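Local coordinates for adenosylmethionine-8-amino-7-oxononanoate aminotransferase (Methanocaldococcus jannaschii, PDB 6ZHK), which probably transfers the amino group of S-adenosylmethionine to 8-amino-7-oxononanoate in biotin biosynthesis, with pyridoxal 5'-phosphate as cofactor, at residues A[291-303]-A[308-320]. Numbering follows the deposited sequence.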
ATOM      1  N   LEU A 291      23.357   2.326  20.934  1.00 22.12           N
ATOM      2  CA  LEU A 291      23.508   1.051  20.257  1.00 23.02           C
ATOM      3  C   LEU A 291      23.347   1.209  18.750  1.00 20.28           C
ATOM      4  O   LEU A 291      23.732   0.309  18.015  1.00 21.46           O
ATOM      5  CB  LEU A 291      22.449   0.054  20.755  1.00 21.48           C
ATOM      6  CG  LEU A 291      22.634  -0.442  22.199  1.00 25.85           C
ATOM      7  CD1 LEU A 291      21.397  -1.195  22.674  1.00 24.06           C
ATOM      8  CD2 LEU A 291      23.853  -1.341  22.295  1.00 24.38           C
ATOM      9  N   GLU A 292      22.912   2.394  18.317  1.00 19.88           N
ATOM     10  CA  GLU A 292      22.600   2.636  16.916  1.00 21.04           C
ATOM     11  C   GLU A 292      21.579   1.590  16.470  1.00 17.25           C
ATOM     12  O   GLU A 292      21.719   1.037  15.390  1.00 19.08           O
ATOM     13  CB  GLU A 292      23.865   2.738  16.037  1.00 25.02           C
ATOM     14  CG  GLU A 292      24.663   3.994  16.396  1.00 26.97           C
ATOM     15  CD  GLU A 292      26.040   4.128  15.786  1.00 31.21           C
ATOM     16  OE1 GLU A 292      26.213   3.715  14.642  1.00 34.48           O
ATOM     17  OE2 GLU A 292      26.919   4.695  16.467  1.00 41.22           O
ATOM     18  N   LYS A 293      20.557   1.338  17.317  1.00 15.13           N
ATOM     19  CA  LYS A 293      19.478   0.441  16.913  1.00 15.71           C
ATOM     20  C   LYS A 293      18.174   1.188  17.062  1.00 15.94           C
ATOM     21  O   LYS A 293      18.052   2.092  17.901  1.00 18.42           O
ATOM     22  CB  LYS A 293      19.475  -0.790  17.809  1.00 17.88           C
ATOM     23  CG  LYS A 293      20.703  -1.662  17.614  1.00 19.93           C
ATOM     24  CD  LYS A 293      20.560  -2.482  16.340  1.00 25.60           C
ATOM     25  CE  LYS A 293      21.777  -3.320  16.030  1.00 23.82           C
ATOM     26  NZ  LYS A 293      22.701  -2.544  15.157  1.00 31.60           N
ATOM     27  N   PRO A 294      17.129   0.871  16.275  1.00 14.29           N
ATOM     28  CA  PRO A 294      17.148  -0.197  15.283  1.00 14.45           C
ATOM     29  C   PRO A 294      17.918   0.179  14.027  1.00 13.91           C
ATOM     30  O   PRO A 294      18.086   1.350  13.731  1.00 14.66           O
ATOM     31  CB  PRO A 294      15.667  -0.269  14.884  1.00 15.64           C
ATOM     32  CG  PRO A 294      15.185   1.184  14.967  1.00 13.48           C
ATOM     33  CD  PRO A 294      15.894   1.635  16.265  1.00 14.06           C
ATOM     34  N   ASP A 295      18.241  -0.841  13.217  1.00 13.59           N
ATOM     35  CA  ASP A 295      18.867  -0.643  11.927  1.00 13.96           C
ATOM     36  C   ASP A 295      17.869  -0.141  10.910  1.00 15.50           C
ATOM     37  O   ASP A 295      18.228   0.610  10.000  1.00 13.23           O
ATOM     38  CB  ASP A 295      19.425  -1.975  11.404  1.00 16.49           C
ATOM     39  CG  ASP A 295      20.462  -2.489  12.371  1.00 19.18           C
ATOM     40  OD1 ASP A 295      21.572  -1.890  12.360  1.00 21.33           O
ATOM     41  OD2 ASP A 295      20.127  -3.397  13.167  1.00 16.70           O
ATOM     42  N   ILE A 296      16.622  -0.522  11.097  1.00 12.28           N
ATOM     43  CA  ILE A 296      15.579  -0.088  10.179  1.00 12.47           C
ATOM     44  C   ILE A 296      14.363   0.255  11.035  1.00 13.04           C
ATOM     45  O   ILE A 296      14.026  -0.483  11.927  1.00 16.53           O
ATOM     46  CB  ILE A 296      15.203  -1.198   9.173  1.00 12.90           C
ATOM     47  CG1 ILE A 296      16.411  -1.771   8.431  1.00 13.04           C
ATOM     48  CG2 ILE A 296      14.116  -0.725   8.223  1.00 12.13           C
ATOM     49  CD1 ILE A 296      15.987  -2.741   7.294  1.00 14.31           C
ATOM     50  N   LEU A 297      13.739   1.393  10.758  1.00 13.18           N
ATOM     51  CA  LEU A 297      12.590   1.964  11.458  1.00 12.04           C
ATOM     52  C   LEU A 297      11.456   2.083  10.431  1.00 12.23           C
ATOM     53  O   LEU A 297      11.654   2.741   9.419  1.00 13.26           O
ATOM     54  CB  LEU A 297      12.966   3.361  11.975  1.00 12.66           C
ATOM     55  CG  LEU A 297      11.791   4.158  12.615  1.00 12.61           C
ATOM     56  CD1 LEU A 297      11.296   3.392  13.854  1.00 12.94           C
ATOM     57  CD2 LEU A 297      12.226   5.586  12.954  1.00 12.20           C
ATOM     58  N   CYS A 298      10.254   1.548  10.757  1.00 12.12           N
ATOM     59  CA  CYS A 298       9.099   1.665   9.883  1.00 11.96           C
ATOM     60  C   CYS A 298       8.113   2.671  10.491  1.00 12.98           C
ATOM     61  O   CYS A 298       7.849   2.602  11.673  1.00 13.33           O
ATOM     62  CB  CYS A 298       8.387   0.335   9.735  1.00 12.70           C
ATOM     63  SG  CYS A 298       9.537  -0.881   9.020  1.00 17.70           S
ATOM     64  N   LEU A 299       7.608   3.615   9.678  1.00 12.97           N
ATOM     65  CA  LEU A 299       6.661   4.658  10.103  1.00 13.13           C
ATOM     66  C   LEU A 299       5.445   4.665   9.178  1.00 15.09           C
ATOM     67  O   LEU A 299       5.495   4.213   8.047  1.00 14.88           O
ATOM     68  CB  LEU A 299       7.343   6.012   9.992  1.00 12.21           C
ATOM     69  CG  LEU A 299       8.642   6.158  10.797  1.00 12.85           C
ATOM     70  CD1 LEU A 299       9.286   7.517  10.560  1.00 12.78           C
ATOM     71  CD2 LEU A 299       8.331   5.966  12.277  1.00 13.08           C
ATOM     72  N   GLY A 300       4.324   5.186   9.688  1.00 17.27           N
ATOM     73  CA  GLY A 300       3.104   5.229   8.901  1.00 16.25           C
ATOM     74  C   GLY A 300       2.038   5.948   9.749  1.00 18.58           C
ATOM     75  O   GLY A 300       2.371   6.685  10.682  1.00 19.81           O
ATOM     76  N   LYS A 301       0.765   5.676   9.460  1.00 19.34           N
ATOM     77  CA  LYS A 301      -0.396   6.160  10.202  1.00 19.14           C
ATOM     78  C   LYS A 301      -0.279   7.646  10.484  1.00 18.51           C
ATOM     79  O   LYS A 301      -0.624   8.406   9.607  1.00 19.51           O
ATOM     80  CB  LYS A 301      -0.656   5.386  11.503  1.00 17.57           C
ATOM     81  CG  LYS A 301      -1.238   4.004  11.323  1.00 18.01           C
ATOM     82  CD  LYS A 301      -1.352   3.206  12.643  1.00 18.92           C
ATOM     83  CE  LYS A 301      -1.688   1.744  12.449  1.00 23.24           C
ATOM     84  NZ  LYS A 301      -3.063   1.601  11.959  1.00 26.41           N
ATOM     85  N   GLY A 302       0.238   8.036  11.676  1.00 18.19           N
ATOM     86  CA  GLY A 302       0.200   9.436  12.097  1.00 19.86           C
ATOM     87  C   GLY A 302       1.136  10.368  11.314  1.00 19.47           C
ATOM     88  O   GLY A 302       1.108  11.580  11.513  1.00 21.13           O
ATOM     89  N   LEU A 303       2.012   9.779  10.481  1.00 17.02           N
ATOM     90  CA  LEU A 303       2.922  10.516   9.636  1.00 16.09           C
ATOM     91  C   LEU A 303       2.234  11.714   8.967  1.00 16.61           C
ATOM     92  O   LEU A 303       2.848  12.779   8.891  1.00 17.83           O
ATOM     93  CB  LEU A 303       3.580   9.514   8.679  1.00 16.95           C
ATOM     94  CG  LEU A 303       4.518  10.058   7.626  1.00 19.09           C
ATOM     95  CD1 LEU A 303       5.689  10.860   8.220  1.00 20.50           C
ATOM     96  CD2 LEU A 303       5.114   8.880   6.873  1.00 19.29           C
ATOM     97  N   LEU A 308      -3.832  11.187   5.141  1.00 14.25           N
ATOM     98  CA  LEU A 308      -3.524  10.489   3.888  1.00 13.25           C
ATOM     99  C   LEU A 308      -2.602   9.278   4.185  1.00 12.50           C
ATOM    100  O   LEU A 308      -1.875   9.228   5.194  1.00 11.16           O
ATOM    101  CB  LEU A 308      -2.807  11.476   2.938  1.00 11.77           C
ATOM    102  CG  LEU A 308      -3.686  12.418   2.114  1.00 12.73           C
ATOM    103  CD1 LEU A 308      -2.815  13.518   1.478  1.00 12.89           C
ATOM    104  CD2 LEU A 308      -4.429  11.639   0.999  1.00 10.89           C
ATOM    105  N   PRO A 309      -2.551   8.309   3.269  1.00 11.22           N
ATOM    106  CA  PRO A 309      -1.686   7.137   3.414  1.00 12.98           C
ATOM    107  C   PRO A 309      -0.264   7.451   2.975  1.00 14.63           C
ATOM    108  O   PRO A 309       0.106   7.261   1.822  1.00 16.51           O
ATOM    109  CB  PRO A 309      -2.367   6.093   2.511  1.00 11.79           C
ATOM    110  CG  PRO A 309      -2.930   6.888   1.421  1.00 11.07           C
ATOM    111  CD  PRO A 309      -3.446   8.159   2.093  1.00 10.28           C
ATOM    112  N   LEU A 310       0.574   7.758   3.965  1.00 12.98           N
ATOM    113  CA  LEU A 310       2.010   7.734   3.707  1.00 14.88           C
ATOM    114  C   LEU A 310       2.725   6.812   4.690  1.00 14.40           C
ATOM    115  O   LEU A 310       2.371   6.760   5.863  1.00 16.17           O
ATOM    116  CB  LEU A 310       2.578   9.154   3.798  1.00 14.01           C
ATOM    117  CG  LEU A 310       4.050   9.283   3.385  1.00 14.93           C
ATOM    118  CD1 LEU A 310       4.211   8.898   1.907  1.00 15.18           C
ATOM    119  CD2 LEU A 310       4.497  10.731   3.596  1.00 16.58           C
ATOM    120  N   ALA A 311       3.722   6.079   4.192  1.00 15.17           N
ATOM    121  CA  ALA A 311       4.584   5.363   5.108  1.00 15.22           C
ATOM    122  C   ALA A 311       6.042   5.566   4.696  1.00 13.70           C
ATOM    123  O   ALA A 311       6.334   6.084   3.615  1.00 14.94           O
ATOM    124  CB  ALA A 311       4.167   3.936   5.180  1.00 13.52           C
ATOM    125  N   ALA A 312       6.964   5.251   5.617  1.00 14.35           N
ATOM    126  CA  ALA A 312       8.394   5.351   5.307  1.00 15.11           C
ATOM    127  C   ALA A 312       9.177   4.246   6.007  1.00 14.80           C
ATOM    128  O   ALA A 312       8.825   3.813   7.124  1.00 13.71           O
ATOM    129  CB  ALA A 312       8.887   6.704   5.811  1.00 14.90           C
ATOM    130  N   THR A 313      10.239   3.773   5.344  1.00 14.76           N
ATOM    131  CA  THR A 313      11.159   2.855   5.991  1.00 13.12           C
ATOM    132  C   THR A 313      12.512   3.566   6.046  1.00 13.22           C
ATOM    133  O   THR A 313      13.070   3.923   5.024  1.00 12.25           O
ATOM    134  CB  THR A 313      11.284   1.581   5.123  1.00 15.29           C
ATOM    135  OG1 THR A 313       9.958   1.068   4.904  1.00 13.92           O
ATOM    136  CG2 THR A 313      12.173   0.541   5.770  1.00 13.77           C
ATOM    137  N   LEU A 314      13.007   3.821   7.247  1.00 13.57           N
ATOM    138  CA  LEU A 314      14.271   4.514   7.371  1.00 13.91           C
ATOM    139  C   LEU A 314      15.373   3.497   7.731  1.00 15.59           C
ATOM    140  O   LEU A 314      15.145   2.604   8.543  1.00 13.87           O
ATOM    141  CB  LEU A 314      14.118   5.535   8.522  1.00 16.77           C
ATOM    142  CG  LEU A 314      13.655   6.900   8.054  1.00 17.41           C
ATOM    143  CD1 LEU A 314      12.197   6.892   7.561  1.00 20.76           C
ATOM    144  CD2 LEU A 314      14.011   8.008   9.043  1.00 24.16           C
ATOM    145  N   THR A 315      16.585   3.680   7.180  1.00 13.88           N
ATOM    146  CA  THR A 315      17.693   2.756   7.421  1.00 14.69           C
ATOM    147  C   THR A 315      18.995   3.549   7.671  1.00 14.58           C
ATOM    148  O   THR A 315      19.049   4.787   7.497  1.00 12.95           O
ATOM    149  CB  THR A 315      17.937   1.789   6.242  1.00 15.18           C
ATOM    150  OG1 THR A 315      18.599   2.527   5.219  1.00 16.77           O
ATOM    151  CG2 THR A 315      16.670   1.287   5.583  1.00 16.77           C
ATOM    152  N   THR A 316      20.003   2.796   8.100  1.00 16.85           N
ATOM    153  CA  THR A 316      21.376   3.221   8.308  1.00 15.93           C
ATOM    154  C   THR A 316      22.051   3.314   6.952  1.00 17.10           C
ATOM    155  O   THR A 316      21.545   2.753   5.983  1.00 16.28           O
ATOM    156  CB  THR A 316      22.126   2.217   9.183  1.00 16.47           C
ATOM    157  OG1 THR A 316      22.107   0.979   8.453  1.00 16.61           O
ATOM    158  CG2 THR A 316      21.478   2.088  10.546  1.00 15.75           C
ATOM    159  N   ASP A 317      23.149   4.075   6.879  1.00 16.16           N
ATOM    160  CA  ASP A 317      23.897   4.081   5.631  1.00 18.14           C
ATOM    161  C   ASP A 317      24.507   2.698   5.370  1.00 18.46           C
ATOM    162  O   ASP A 317      24.758   2.347   4.203  1.00 17.21           O
ATOM    163  CB  ASP A 317      25.031   5.114   5.652  1.00 18.36           C
ATOM    164  CG  ASP A 317      24.541   6.547   5.452  1.00 24.05           C
ATOM    165  OD1 ASP A 317      23.370   6.754   5.076  1.00 19.66           O
ATOM    166  OD2 ASP A 317      25.380   7.432   5.647  1.00 27.30           O
ATOM    167  N   GLU A 318      24.777   1.957   6.458  1.00 17.02           N
ATOM    168  CA  GLU A 318      25.400   0.644   6.310  1.00 20.95           C
ATOM    169  C   GLU A 318      24.507  -0.241   5.425  1.00 21.78           C
ATOM    170  O   GLU A 318      24.959  -0.884   4.489  1.00 16.87           O
ATOM    171  CB  GLU A 318      25.679   0.021   7.682  1.00 22.06           C
ATOM    172  CG  GLU A 318      26.019  -1.478   7.659  1.00 29.04           C
ATOM    173  CD  GLU A 318      27.253  -2.033   6.932  1.00 36.90           C
ATOM    174  OE1 GLU A 318      28.201  -1.223   6.666  1.00 41.65           O
ATOM    175  OE2 GLU A 318      27.285  -3.297   6.600  1.00 34.60           O
ATOM    176  N   ILE A 319      23.216  -0.195   5.690  1.00 14.96           N
ATOM    177  CA  ILE A 319      22.310  -1.029   4.915  1.00 15.88           C
ATOM    178  C   ILE A 319      22.234  -0.520   3.478  1.00 15.37           C
ATOM    179  O   ILE A 319      22.368  -1.300   2.540  1.00 17.03           O
ATOM    180  CB  ILE A 319      20.942  -1.113   5.600  1.00 13.43           C
ATOM    181  CG1 ILE A 319      21.037  -1.938   6.896  1.00 14.83           C
ATOM    182  CG2 ILE A 319      19.845  -1.622   4.620  1.00 12.73           C
ATOM    183  CD1 ILE A 319      21.544  -3.346   6.758  0.50 18.79           C
ATOM    184  N   TYR A 320      22.008   0.788   3.323  1.00 13.77           N
ATOM    185  CA  TYR A 320      21.849   1.422   2.036  1.00 14.18           C
ATOM    186  C   TYR A 320      23.080   1.134   1.149  1.00 16.76           C
ATOM    187  O   TYR A 320      22.986   0.905  -0.059  1.00 13.35           O
ATOM    188  CB  TYR A 320      21.661   2.925   2.304  1.00 15.36           C
ATOM    189  CG  TYR A 320      21.742   3.882   1.134  1.00 16.99           C
ATOM    190  CD1 TYR A 320      22.969   4.329   0.637  1.00 16.91           C
ATOM    191  CD2 TYR A 320      20.575   4.417   0.566  1.00 17.37           C
ATOM    192  CE1 TYR A 320      23.036   5.244  -0.420  1.00 17.69           C
ATOM    193  CE2 TYR A 320      20.626   5.362  -0.455  1.00 16.64           C
ATOM    194  CZ  TYR A 320      21.862   5.775  -0.941  1.00 18.52           C
ATOM    195  OH  TYR A 320      21.910   6.732  -1.895  1.00 16.88           O
TER
HETATM  196  O   HOH W   1      22.895  -1.008  10.025  1.00 19.74           O
HETATM  197  O   HOH W   2       0.616   8.355   7.208  1.00 22.54           O
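L297 pairs with L314, and L299 with A312, in the antiparallel beta hairpin of strands 296-299 and 311-315, within the central mixed sheet of the fold-type I aminotransferase domain. Each pair closes two backbone hydrogen bonds. L314 N reaches L297 O at 2.8 Å and A312 N reaches L299 O at 3.0 Å.

Apolar contacts form on both faces of the hairpin. On the face of I296, C298, T313 and T315, which packs against helix 122-140, the methyls I296 CG2 and T313 CG2 are pressed to a tight 3.4 Å; T313 OG1 is hydrogen-bonded to A125 O of that helix. On the other face, which also carries L297 and A312, L299 CD1 lies 4.2 Å from L314 CD1. Beyond the strands, L303 crosses L310, its CG anti to the backbone N (chi1 176°), which brings L303 CD2 to 3.7 Å from L310 CG.

Polar links tie the ends. D295 OD1, in a salt bridge with K293 NZ, accepts from a water that also sits 2.7 Å from T316 OG1, while D295 OD2 accepts a hydrogen bond from F265 N. T316 is the N-cap of the following helix, its OG1 accepting from I319 N. A valine here would probably leave I319 N without its capping acceptor and the water without its contact to T316.

At the other end, G300 leads into K301, the predicted cofactor-attachment lysine, here without cofactor; its NZ is hydrogen-bonded to I62 O of its own chain and to T338 OG1 of the second subunit. Another water bridges the diverging backbones, 2.7 Å from K301 O and 2.7 Å from L310 O.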